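Local coordinates for protein carbohydrate deacetylase Agd3 (Neosartorya fumigata, PDB 6NWZ) that probably removes N-acetyl groups from the exopolysaccharide galactosaminogalactan as a zinc-binding carbohydrate deacetylase needed for biofilm formation, at residues T391-N396 / Y400-K405. Sequence-based numbering, arbitrary orientation.
With ZN (zinc ion), chain L.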
loop_
_atom_site.group_PDB
_atom_site.type_symbol
_atom_site.label_atom_id
_atom_site.label_comp_id
_atom_site.label_asym_id
_atom_site.label_seq_id
_atom_site.Cartn_x
_atom_site.Cartn_y
_atom_site.Cartn_z
ATOM N N THR A 391 3.629 29.366 -4.924
ATOM C CA THR A 391 4.131 29.623 -6.268
ATOM C C THR A 391 4.779 28.407 -6.912
ATOM O O THR A 391 5.242 28.505 -8.055
ATOM C CB THR A 391 5.137 30.779 -6.246
ATOM O OG1 THR A 391 6.406 30.305 -5.778
ATOM C CG2 THR A 391 4.655 31.867 -5.316
ATOM N N HIS A 392 4.830 27.275 -6.210
ATOM C CA HIS A 392 5.488 26.058 -6.692
ATOM C C HIS A 392 6.995 26.253 -6.850
ATOM O O HIS A 392 7.631 25.611 -7.690
ATOM C CB HIS A 392 4.866 25.565 -8.002
ATOM C CG HIS A 392 5.240 24.162 -8.357
ATOM N ND1 HIS A 392 6.503 23.818 -8.791
ATOM C CD2 HIS A 392 4.521 23.015 -8.337
ATOM C CE1 HIS A 392 6.545 22.519 -9.024
ATOM N NE2 HIS A 392 5.356 22.008 -8.756
ATOM N N GLU A 393 7.580 27.131 -6.037
ATOM C CA GLU A 393 9.021 27.349 -6.074
ATOM C C GLU A 393 9.757 26.111 -5.578
ATOM O O GLU A 393 9.426 25.559 -4.523
ATOM C CB GLU A 393 9.407 28.559 -5.222
ATOM C CG GLU A 393 10.914 28.811 -5.148
ATOM C CD GLU A 393 11.275 29.954 -4.214
ATOM O OE1 GLU A 393 10.370 30.467 -3.524
ATOM O OE2 GLU A 393 12.463 30.341 -4.169
ATOM N N GLU A 394 10.753 25.678 -6.346
ATOM C CA GLU A 394 11.604 24.573 -5.929
ATOM C C GLU A 394 12.464 25.004 -4.748
ATOM O O GLU A 394 13.032 26.100 -4.739
ATOM C CB GLU A 394 12.481 24.118 -7.093
ATOM C CG GLU A 394 11.814 24.285 -8.453
ATOM C CD GLU A 394 11.404 22.968 -9.079
ATOM O OE1 GLU A 394 12.234 22.036 -9.089
ATOM O OE2 GLU A 394 10.254 22.868 -9.564
ATOM N N GLN A 395 12.561 24.135 -3.745
ATOM C CA GLN A 395 13.125 24.512 -2.457
ATOM C C GLN A 395 14.431 23.797 -2.133
ATOM O O GLN A 395 14.906 23.895 -0.997
ATOM C CB GLN A 395 12.101 24.254 -1.352
ATOM C CG GLN A 395 10.747 24.875 -1.632
ATOM C CD GLN A 395 9.732 24.551 -0.564
ATOM O OE1 GLN A 395 10.060 23.941 0.452
ATOM N NE2 GLN A 395 8.486 24.956 -0.788
ATOM N N ASN A 396 15.027 23.090 -3.098
ATOM C CA ASN A 396 16.276 22.384 -2.824
ATOM C C ASN A 396 17.391 23.338 -2.417
ATOM O O ASN A 396 18.257 22.973 -1.613
ATOM C CB ASN A 396 16.704 21.574 -4.047
ATOM C CG ASN A 396 15.992 20.243 -4.140
ATOM O OD1 ASN A 396 15.114 19.945 -3.333
ATOM N ND2 ASN A 396 16.366 19.435 -5.125
ATOM N N TYR A 400 15.137 30.340 3.716
ATOM C CA TYR A 400 14.047 30.292 4.683
ATOM C C TYR A 400 12.969 31.316 4.343
ATOM O O TYR A 400 11.772 31.011 4.410
ATOM C CB TYR A 400 14.586 30.522 6.096
ATOM C CG TYR A 400 13.520 30.558 7.174
ATOM C CD1 TYR A 400 12.797 31.717 7.429
ATOM C CD2 TYR A 400 13.239 29.436 7.940
ATOM C CE1 TYR A 400 11.825 31.755 8.402
ATOM C CE2 TYR A 400 12.267 29.468 8.924
ATOM C CZ TYR A 400 11.564 30.634 9.149
ATOM O OH TYR A 400 10.593 30.692 10.121
ATOM N N ALA A 401 13.375 32.534 3.977
ATOM C CA ALA A 401 12.406 33.587 3.684
ATOM C C ALA A 401 11.513 33.213 2.508
ATOM O O ALA A 401 10.307 33.487 2.526
ATOM C CB ALA A 401 13.127 34.904 3.407
ATOM N N ASP A 402 12.085 32.598 1.470
ATOM C CA ASP A 402 11.280 32.179 0.327
ATOM C C ASP A 402 10.289 31.097 0.733
ATOM O O ASP A 402 9.087 31.199 0.452
ATOM C CB ASP A 402 12.179 31.682 -0.810
ATOM C CG ASP A 402 12.788 32.814 -1.626
ATOM O OD1 ASP A 402 12.467 33.996 -1.366
ATOM O OD2 ASP A 402 13.592 32.517 -2.537
ATOM N N VAL A 403 10.774 30.055 1.410
ATOM C CA VAL A 403 9.906 28.931 1.736
ATOM C C VAL A 403 8.857 29.334 2.762
ATOM O O VAL A 403 7.721 28.845 2.718
ATOM C CB VAL A 403 10.747 27.734 2.214
ATOM C CG1 VAL A 403 9.854 26.532 2.452
ATOM C CG2 VAL A 403 11.820 27.406 1.187
ATOM N N PHE A 404 9.205 30.232 3.689
ATOM C CA PHE A 404 8.228 30.695 4.672
ATOM C C PHE A 404 7.029 31.337 3.988
ATOM O O PHE A 404 5.881 31.113 4.389
ATOM C CB PHE A 404 8.876 31.682 5.642
ATOM C CG PHE A 404 8.003 32.040 6.819
ATOM C CD1 PHE A 404 7.004 32.996 6.701
ATOM C CD2 PHE A 404 8.183 31.419 8.042
ATOM C CE1 PHE A 404 6.202 33.320 7.778
ATOM C CE2 PHE A 404 7.385 31.742 9.122
ATOM C CZ PHE A 404 6.394 32.692 8.990
ATOM N N LYS A 405 7.278 32.145 2.957
ATOM C CA LYS A 405 6.184 32.729 2.196
ATOM C C LYS A 405 5.504 31.701 1.298
ATOM O O LYS A 405 4.296 31.800 1.057
ATOM C CB LYS A 405 6.695 33.918 1.378
ATOM C CG LYS A 405 7.181 35.074 2.246
ATOM C CD LYS A 405 7.433 36.336 1.439
ATOM C CE LYS A 405 8.750 36.267 0.682
ATOM N NZ LYS A 405 9.939 36.248 1.580
HETATM ZN ZN ZN L . 3.955 20.096 -8.422
#
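D402, in the first turn of helix 400-417, meets the carboxylate of E393 from the preceding loop. E393 reaches it with a straight chain: CG lies anti to the backbone N (chi1 177°) and the chain stays extended beyond. The two side chains meet roughly perpendicularly, their carboxylate planes turned 55° apart. D402 OD2 lies 2.9 Å from E393 OE2, but two acceptors face each other here and no hydrogen bond is assigned, so the pair brings like charges close together. D402 CB also comes 3.5 Å from E393 OE1. The backbone N of L350 donates to D402 OD2, holding this carboxylate from outside the pair.

One residue on, V403 spreads both methyls against the extended amide arm of Q395. With CG1 anti to the backbone N (chi1 -176°), this branch meets the amide end, 3.3 Å from Q395 OE1, while CG2 packs on the aliphatic part, 3.9 Å from Q395 CG. W447 NE1 donates to Q395 OE1, satisfying the buried oxygen and tying the amide to helix 441-449, whose A443, A446 and W447 also touch V403.

The loop carrying E393 and Q395, packed against the helix, also holds H392, whose NE2 binds zinc at 2.4 Å, and E394, a ligand of a second zinc together with D335. H388, four residues before H392, and D256 share the first metal, giving the Asp-His-His zinc site familiar from CE4-type polysaccharide deacetylases.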